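Side-chain contacts in amine Dehydrogenase (Pseudomonas putida, PDB 1JMX), which probably oxidises amines and passes the electrons through two covalently bound c-type hemes: residues G14-E19 with T23-S28; I27-K32 with A116-H121. All coordinates share one frame; numbering follows the deposited sequence.

Contact 1 (G14-E19 with T23-S28). With HEC (heme c), chain F.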
# COMPACT_ATOMS: atom_id res chain seq x y z
N GLY A 14 -6.55 14.41 -29.28
CA GLY A 14 -7.65 13.48 -29.43
C GLY A 14 -8.33 13.33 -28.08
O GLY A 14 -9.55 13.21 -28.02
N CYS A 15 -7.53 13.27 -27.01
CA CYS A 15 -8.05 13.19 -25.65
C CYS A 15 -7.65 14.49 -24.97
O CYS A 15 -8.37 15.04 -24.14
CB CYS A 15 -7.46 12.01 -24.89
SG CYS A 15 -8.07 10.43 -25.44
N HIS A 16 -6.48 15.00 -25.35
CA HIS A 16 -5.98 16.25 -24.82
C HIS A 16 -6.12 17.30 -25.90
O HIS A 16 -5.72 17.10 -27.04
CB HIS A 16 -4.55 16.10 -24.34
CG HIS A 16 -4.43 15.23 -23.13
ND1 HIS A 16 -4.68 15.70 -21.86
CD2 HIS A 16 -4.17 13.91 -23.00
CE1 HIS A 16 -4.57 14.71 -21.00
NE2 HIS A 16 -4.26 13.61 -21.66
N ILE A 17 -6.75 18.40 -25.53
CA ILE A 17 -7.00 19.46 -26.48
C ILE A 17 -5.84 20.43 -26.68
O ILE A 17 -5.20 20.87 -25.73
CB ILE A 17 -8.35 20.23 -26.14
CG1 ILE A 17 -8.09 21.50 -25.35
CG2 ILE A 17 -9.32 19.32 -25.35
CD1 ILE A 17 -8.34 22.76 -26.16
N PRO A 18 -5.53 20.73 -27.95
CA PRO A 18 -4.45 21.64 -28.33
C PRO A 18 -4.85 23.04 -27.86
O PRO A 18 -5.99 23.45 -28.05
CB PRO A 18 -4.47 21.57 -29.86
CG PRO A 18 -5.06 20.22 -30.14
CD PRO A 18 -6.17 20.14 -29.14
N GLU A 19 -3.91 23.74 -27.23
CA GLU A 19 -4.18 25.08 -26.74
C GLU A 19 -3.29 26.12 -27.41
O GLU A 19 -3.38 27.31 -27.10
CB GLU A 19 -3.99 25.14 -25.23
CG GLU A 19 -4.95 24.27 -24.45
CD GLU A 19 -4.62 24.19 -22.98
OE1 GLU A 19 -5.56 24.05 -22.17
OE2 GLU A 19 -3.42 24.26 -22.62
N THR A 23 1.20 23.19 -26.81
CA THR A 23 0.67 23.08 -25.45
C THR A 23 -0.68 22.37 -25.54
O THR A 23 -1.42 22.53 -26.51
CB THR A 23 0.52 24.44 -24.72
OG1 THR A 23 -0.47 25.23 -25.36
CG2 THR A 23 1.84 25.19 -24.73
N TYR A 24 -0.96 21.52 -24.55
CA TYR A 24 -2.20 20.75 -24.52
C TYR A 24 -2.85 20.84 -23.16
O TYR A 24 -2.20 21.19 -22.18
CB TYR A 24 -1.91 19.29 -24.89
CG TYR A 24 -1.34 19.16 -26.28
CD1 TYR A 24 -2.18 19.07 -27.38
CD2 TYR A 24 0.03 19.24 -26.50
CE1 TYR A 24 -1.67 19.08 -28.67
CE2 TYR A 24 0.55 19.25 -27.78
CZ TYR A 24 -0.30 19.18 -28.86
OH TYR A 24 0.20 19.22 -30.14
N SER A 25 -4.13 20.54 -23.10
CA SER A 25 -4.84 20.60 -21.83
C SER A 25 -4.24 19.57 -20.87
O SER A 25 -3.82 18.49 -21.28
CB SER A 25 -6.33 20.34 -22.04
OG SER A 25 -6.55 19.04 -22.54
N ARG A 26 -4.18 19.95 -19.59
CA ARG A 26 -3.65 19.11 -18.52
C ARG A 26 -2.13 19.00 -18.57
O ARG A 26 -1.45 19.49 -17.68
CB ARG A 26 -4.30 17.72 -18.56
CG ARG A 26 -5.83 17.79 -18.57
CD ARG A 26 -6.38 18.23 -17.23
NE ARG A 26 -6.56 17.03 -16.41
CZ ARG A 26 -6.02 16.84 -15.22
NH1 ARG A 26 -5.27 17.75 -14.64
NH2 ARG A 26 -6.14 15.65 -14.66
N ILE A 27 -1.62 18.44 -19.66
CA ILE A 27 -0.19 18.23 -19.89
C ILE A 27 0.71 19.44 -19.65
O ILE A 27 1.73 19.32 -18.97
CB ILE A 27 0.06 17.69 -21.31
CG1 ILE A 27 -0.72 16.39 -21.50
CG2 ILE A 27 1.55 17.47 -21.56
CD1 ILE A 27 -0.68 15.85 -22.90
N SER A 28 0.32 20.59 -20.17
CA SER A 28 1.12 21.80 -20.04
C SER A 28 0.82 22.65 -18.81
O SER A 28 1.21 23.81 -18.75
CB SER A 28 0.95 22.66 -21.29
OG SER A 28 1.16 21.89 -22.46
FE HEC F . -3.81 11.85 -20.74
CHA HEC F . -5.04 12.95 -17.80
CHB HEC F . -0.80 13.20 -20.01
CHC HEC F . -2.58 10.75 -23.73
CHD HEC F . -6.87 10.48 -21.50
NA HEC F . -3.08 12.86 -19.23
C1A HEC F . -3.72 13.24 -18.08
C2A HEC F . -2.83 13.98 -17.20
C3A HEC F . -1.64 14.04 -17.83
C4A HEC F . -1.80 13.35 -19.09
CMA HEC F . -0.39 14.72 -17.31
CAA HEC F . -3.19 14.56 -15.85
CBA HEC F . -2.76 13.59 -14.77
CGA HEC F . -3.08 14.08 -13.37
O1A HEC F . -3.65 15.17 -13.21
O2A HEC F . -2.76 13.35 -12.41
NB HEC F . -2.08 11.94 -21.66
C1B HEC F . -0.91 12.55 -21.21
C2B HEC F . 0.17 12.46 -22.14
C3B HEC F . -0.33 11.77 -23.20
C4B HEC F . -1.72 11.45 -22.91
CMB HEC F . 1.60 13.03 -21.95
CAB HEC F . 0.47 11.45 -24.45
CBB HEC F . 1.37 10.21 -24.46
NC HEC F . -4.56 10.83 -22.28
C1C HEC F . -3.91 10.46 -23.45
C2C HEC F . -4.77 9.73 -24.34
C3C HEC F . -5.97 9.66 -23.74
C4C HEC F . -5.84 10.34 -22.44
CMC HEC F . -4.38 9.17 -25.71
CAC HEC F . -7.24 9.21 -24.43
CBC HEC F . -7.64 7.74 -24.50
ND HEC F . -5.59 11.73 -19.85
C1D HEC F . -6.75 11.14 -20.28
C2D HEC F . -7.84 11.28 -19.31
C3D HEC F . -7.28 11.98 -18.27
C4D HEC F . -5.92 12.25 -18.62
CMD HEC F . -9.27 10.75 -19.43
CAD HEC F . -7.94 12.43 -16.97
CBD HEC F . -7.95 11.40 -15.85
CGD HEC F . -6.58 10.92 -15.46
O1D HEC F . -6.23 9.78 -15.78
O2D HEC F . -5.83 11.67 -14.82

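Contact 2 (I27-K32 with A116-H121). With HEC (heme c), chain F.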
# COMPACT_ATOMS: atom_id res chain seq x y z
N ILE A 27 -1.62 18.44 -19.66
CA ILE A 27 -0.19 18.23 -19.89
C ILE A 27 0.71 19.44 -19.65
O ILE A 27 1.73 19.32 -18.97
CB ILE A 27 0.06 17.69 -21.31
CG1 ILE A 27 -0.72 16.39 -21.50
CG2 ILE A 27 1.55 17.47 -21.56
CD1 ILE A 27 -0.68 15.85 -22.90
N SER A 28 0.32 20.59 -20.17
CA SER A 28 1.12 21.80 -20.04
C SER A 28 0.82 22.65 -18.81
O SER A 28 1.21 23.81 -18.75
CB SER A 28 0.95 22.66 -21.29
OG SER A 28 1.16 21.89 -22.46
N HIS A 29 0.18 22.06 -17.81
CA HIS A 29 -0.19 22.81 -16.61
C HIS A 29 0.24 22.09 -15.34
O HIS A 29 -0.31 22.31 -14.26
CB HIS A 29 -1.70 23.03 -16.61
CG HIS A 29 -2.24 23.41 -17.95
ND1 HIS A 29 -2.32 24.72 -18.37
CD2 HIS A 29 -2.66 22.66 -18.99
CE1 HIS A 29 -2.76 24.76 -19.61
NE2 HIS A 29 -2.97 23.52 -20.01
N GLN A 30 1.25 21.24 -15.49
CA GLN A 30 1.79 20.46 -14.39
C GLN A 30 3.30 20.30 -14.58
O GLN A 30 3.79 20.26 -15.71
CB GLN A 30 1.13 19.07 -14.38
CG GLN A 30 -0.38 19.08 -14.23
CD GLN A 30 -0.99 17.70 -14.40
OE1 GLN A 30 -0.28 16.70 -14.48
NE2 GLN A 30 -2.31 17.64 -14.46
N ARG A 31 4.03 20.25 -13.47
CA ARG A 31 5.49 20.05 -13.50
C ARG A 31 5.79 18.88 -12.58
O ARG A 31 5.28 18.82 -11.47
CB ARG A 31 6.25 21.30 -13.03
CG ARG A 31 6.12 22.47 -13.98
CD ARG A 31 7.10 23.58 -13.68
NE ARG A 31 6.77 24.33 -12.48
CZ ARG A 31 7.47 24.27 -11.35
NH1 ARG A 31 8.53 23.48 -11.28
NH2 ARG A 31 7.15 25.04 -10.32
N LYS A 32 6.57 17.93 -13.07
CA LYS A 32 6.91 16.74 -12.28
C LYS A 32 8.35 16.30 -12.53
O LYS A 32 9.05 16.83 -13.40
CB LYS A 32 6.00 15.56 -12.67
CG LYS A 32 4.56 15.90 -13.03
CD LYS A 32 3.89 14.69 -13.68
CE LYS A 32 2.55 15.03 -14.31
NZ LYS A 32 1.44 14.95 -13.36
N ALA A 116 -4.16 25.41 -8.69
CA ALA A 116 -5.32 24.87 -7.98
C ALA A 116 -6.28 24.01 -8.80
O ALA A 116 -6.76 22.99 -8.30
CB ALA A 116 -6.08 25.99 -7.28
N LYS A 117 -6.56 24.39 -10.05
CA LYS A 117 -7.48 23.62 -10.89
C LYS A 117 -6.96 22.24 -11.24
O LYS A 117 -7.74 21.30 -11.39
CB LYS A 117 -7.83 24.40 -12.17
CG LYS A 117 -8.70 23.64 -13.19
CD LYS A 117 -10.04 23.14 -12.60
CE LYS A 117 -10.93 24.28 -12.11
NZ LYS A 117 -12.29 23.82 -11.64
N GLU A 118 -5.64 22.12 -11.38
CA GLU A 118 -5.02 20.84 -11.69
C GLU A 118 -5.01 19.94 -10.45
O GLU A 118 -5.01 18.72 -10.57
CB GLU A 118 -3.62 21.03 -12.25
CG GLU A 118 -3.58 21.83 -13.56
CD GLU A 118 -4.31 21.13 -14.69
OE1 GLU A 118 -4.02 19.95 -14.92
OE2 GLU A 118 -5.17 21.75 -15.35
N TRP A 119 -5.01 20.56 -9.27
CA TRP A 119 -5.06 19.82 -8.01
C TRP A 119 -6.50 19.38 -7.81
O TRP A 119 -6.76 18.31 -7.24
CB TRP A 119 -4.60 20.68 -6.81
CG TRP A 119 -3.11 20.82 -6.63
CD1 TRP A 119 -2.39 21.98 -6.58
CD2 TRP A 119 -2.15 19.75 -6.45
NE1 TRP A 119 -1.06 21.71 -6.38
CE2 TRP A 119 -0.88 20.36 -6.30
CE3 TRP A 119 -2.25 18.35 -6.40
CZ2 TRP A 119 0.29 19.61 -6.10
CZ3 TRP A 119 -1.08 17.61 -6.21
CH2 TRP A 119 0.17 18.24 -6.06
N GLU A 120 -7.45 20.20 -8.27
CA GLU A 120 -8.87 19.89 -8.16
C GLU A 120 -9.23 18.73 -9.11
O GLU A 120 -10.01 17.84 -8.74
CB GLU A 120 -9.73 21.11 -8.50
CG GLU A 120 -11.21 20.86 -8.29
CD GLU A 120 -12.10 21.87 -8.99
OE1 GLU A 120 -12.96 21.46 -9.80
OE2 GLU A 120 -11.94 23.08 -8.73
N HIS A 121 -8.66 18.74 -10.31
CA HIS A 121 -8.89 17.67 -11.29
C HIS A 121 -8.33 16.37 -10.73
O HIS A 121 -8.90 15.30 -10.93
CB HIS A 121 -8.19 17.95 -12.61
CG HIS A 121 -8.90 18.92 -13.50
ND1 HIS A 121 -10.28 18.99 -13.57
CD2 HIS A 121 -8.43 19.84 -14.37
CE1 HIS A 121 -10.63 19.91 -14.45
NE2 HIS A 121 -9.52 20.44 -14.95
FE HEC F . -3.81 11.85 -20.74
CHA HEC F . -5.04 12.95 -17.80
CHB HEC F . -0.80 13.20 -20.01
CHC HEC F . -2.58 10.75 -23.73
CHD HEC F . -6.87 10.48 -21.50
NA HEC F . -3.08 12.86 -19.23
C1A HEC F . -3.72 13.24 -18.08
C2A HEC F . -2.83 13.98 -17.20
C3A HEC F . -1.64 14.04 -17.83
C4A HEC F . -1.80 13.35 -19.09
CMA HEC F . -0.39 14.72 -17.31
CAA HEC F . -3.19 14.56 -15.85
CBA HEC F . -2.76 13.59 -14.77
CGA HEC F . -3.08 14.08 -13.37
O1A HEC F . -3.65 15.17 -13.21
O2A HEC F . -2.76 13.35 -12.41
NB HEC F . -2.08 11.94 -21.66
C1B HEC F . -0.91 12.55 -21.21
C2B HEC F . 0.17 12.46 -22.14
C3B HEC F . -0.33 11.77 -23.20
C4B HEC F . -1.72 11.45 -22.91
CMB HEC F . 1.60 13.03 -21.95
CAB HEC F . 0.47 11.45 -24.45
CBB HEC F . 1.37 10.21 -24.46
NC HEC F . -4.56 10.83 -22.28
C1C HEC F . -3.91 10.46 -23.45
C2C HEC F . -4.77 9.73 -24.34
C3C HEC F . -5.97 9.66 -23.74
C4C HEC F . -5.84 10.34 -22.44
CMC HEC F . -4.38 9.17 -25.71
CAC HEC F . -7.24 9.21 -24.43
CBC HEC F . -7.64 7.74 -24.50
ND HEC F . -5.59 11.73 -19.85
C1D HEC F . -6.75 11.14 -20.28
C2D HEC F . -7.84 11.28 -19.31
C3D HEC F . -7.28 11.98 -18.27
C4D HEC F . -5.92 12.25 -18.62
CMD HEC F . -9.27 10.75 -19.43
CAD HEC F . -7.94 12.43 -16.97
CBD HEC F . -7.95 11.40 -15.85
CGD HEC F . -6.58 10.92 -15.46
O1D HEC F . -6.23 9.78 -15.78
O2D HEC F . -5.83 11.67 -14.82

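Contact 1 (G14-E19 with T23-S28)
His16 stands between the heme and residues 23-28: NE2 binds the iron at 2.0 Å, with Met44 the other axial ligand, while ND1 donates a bent hydrogen bond to Ser25 O (3.0 Å), the oxygen 30° out of the ring plane. Ile27 N donates a hydrogen bond to the same oxygen from the opposite carbonyl face. Ile27 CD1 lies over one face of the imidazole, 4.0 Å from its centroid (CH-pi), with Arg26 CB at the edge. With chi1 63° placing it between backbone N and carbonyl carbon, Ser25 OG accepts a hydrogen bond from Ile17 N and bonds Asp118 of a neighbouring subunit. Pro18 CG rests against Tyr24 CE1 (3.9 Å) in an antiparallel non-hydrogen-bonded pair, flanked by hydrogen bonds from Ser25 N to Ile17 O and Glu19 N to Thr23 O. Arg26, bent at chi2 and chi3, passes its guanidinium by heme CAA and sends a weak hydrogen bond from NH2 to O1A (2.9 Å); NH1 forms a salt bridge with Glu118. A leucine here would probably leave the propionate and Glu118 without this positive mate. Bonded at both nitrogens, the axial histidine is probably held against rotation, and the ND1 bond is likely to make it more electron-rich toward iron.

Contact 2 (I27-K32 with A116-H121)
His29 and Glu118 bring segment 27-32 closest to the helix 116-129, their CA atoms 7.2 Å apart, so long side chains rather than backbone bonds span the gap. Glu118 bends at chi2 (-63°), which lays its CG and CD alongside His29 CB, with CD 3.8 Å from that carbon. The same CG covers His29 O at 3.4 Å, and this buried carbonyl finds no polar partner in the model. His29 NE2 is hydrogen-bonded instead to Glu19.

Gln30 does the polar work. Its chain runs extended beyond CG and crosses Glu118 at about a right angle, the amide and carboxylate planes 46° apart. From NE2 one hydrogen bond goes to Glu118 OE1, the oxygen that also meets Arg26; it is 2.9 Å long and fairly straight at 159°, arriving at the carboxylate's anti lone pair and lying close to the amide plane. A second hydrogen bond runs from NE2 to the heme propionate oxygen O1A at 3.1 Å. On the other side of the amide, OE1 accepts Lys32 NZ at 2.7 Å, so three bonds hold the group and fix which end is nitrogen. Lys32 NZ has a further partner in Gln112, and Lys32 itself belongs to the pocket of the second heme.

Two acidic groups, Glu118 and the propionate, thus share one amide donor. Their negative charges are probably offset by Arg26, and by Arg114, which also bonds the heme; Gln30 ties the helix to the edge of the first heme.

How the contacts relate
Both contacts belong to the heme-binding part of the chain and meet at Ile27 and Ser28, their centres about 12 Å apart. Contact 1 is local, a short hairpin and its following loop on the His16 face of the heme, with outer residues exposed and a neighbouring subunit against it. Contact 2 is buried and joins segments 84 residues apart at the propionate edge. The first relies mostly on backbone groups, a serine hydroxyl and an isoleucine methyl around a metal ligand, the second on a carboxylate, an amide and a lysine. Two bonds join them: Arg26 NH1 to Glu118 OE1, a 2.5 Å salt bridge, and a probable hydrogen bond between His29 NE2 and Glu19 OE2.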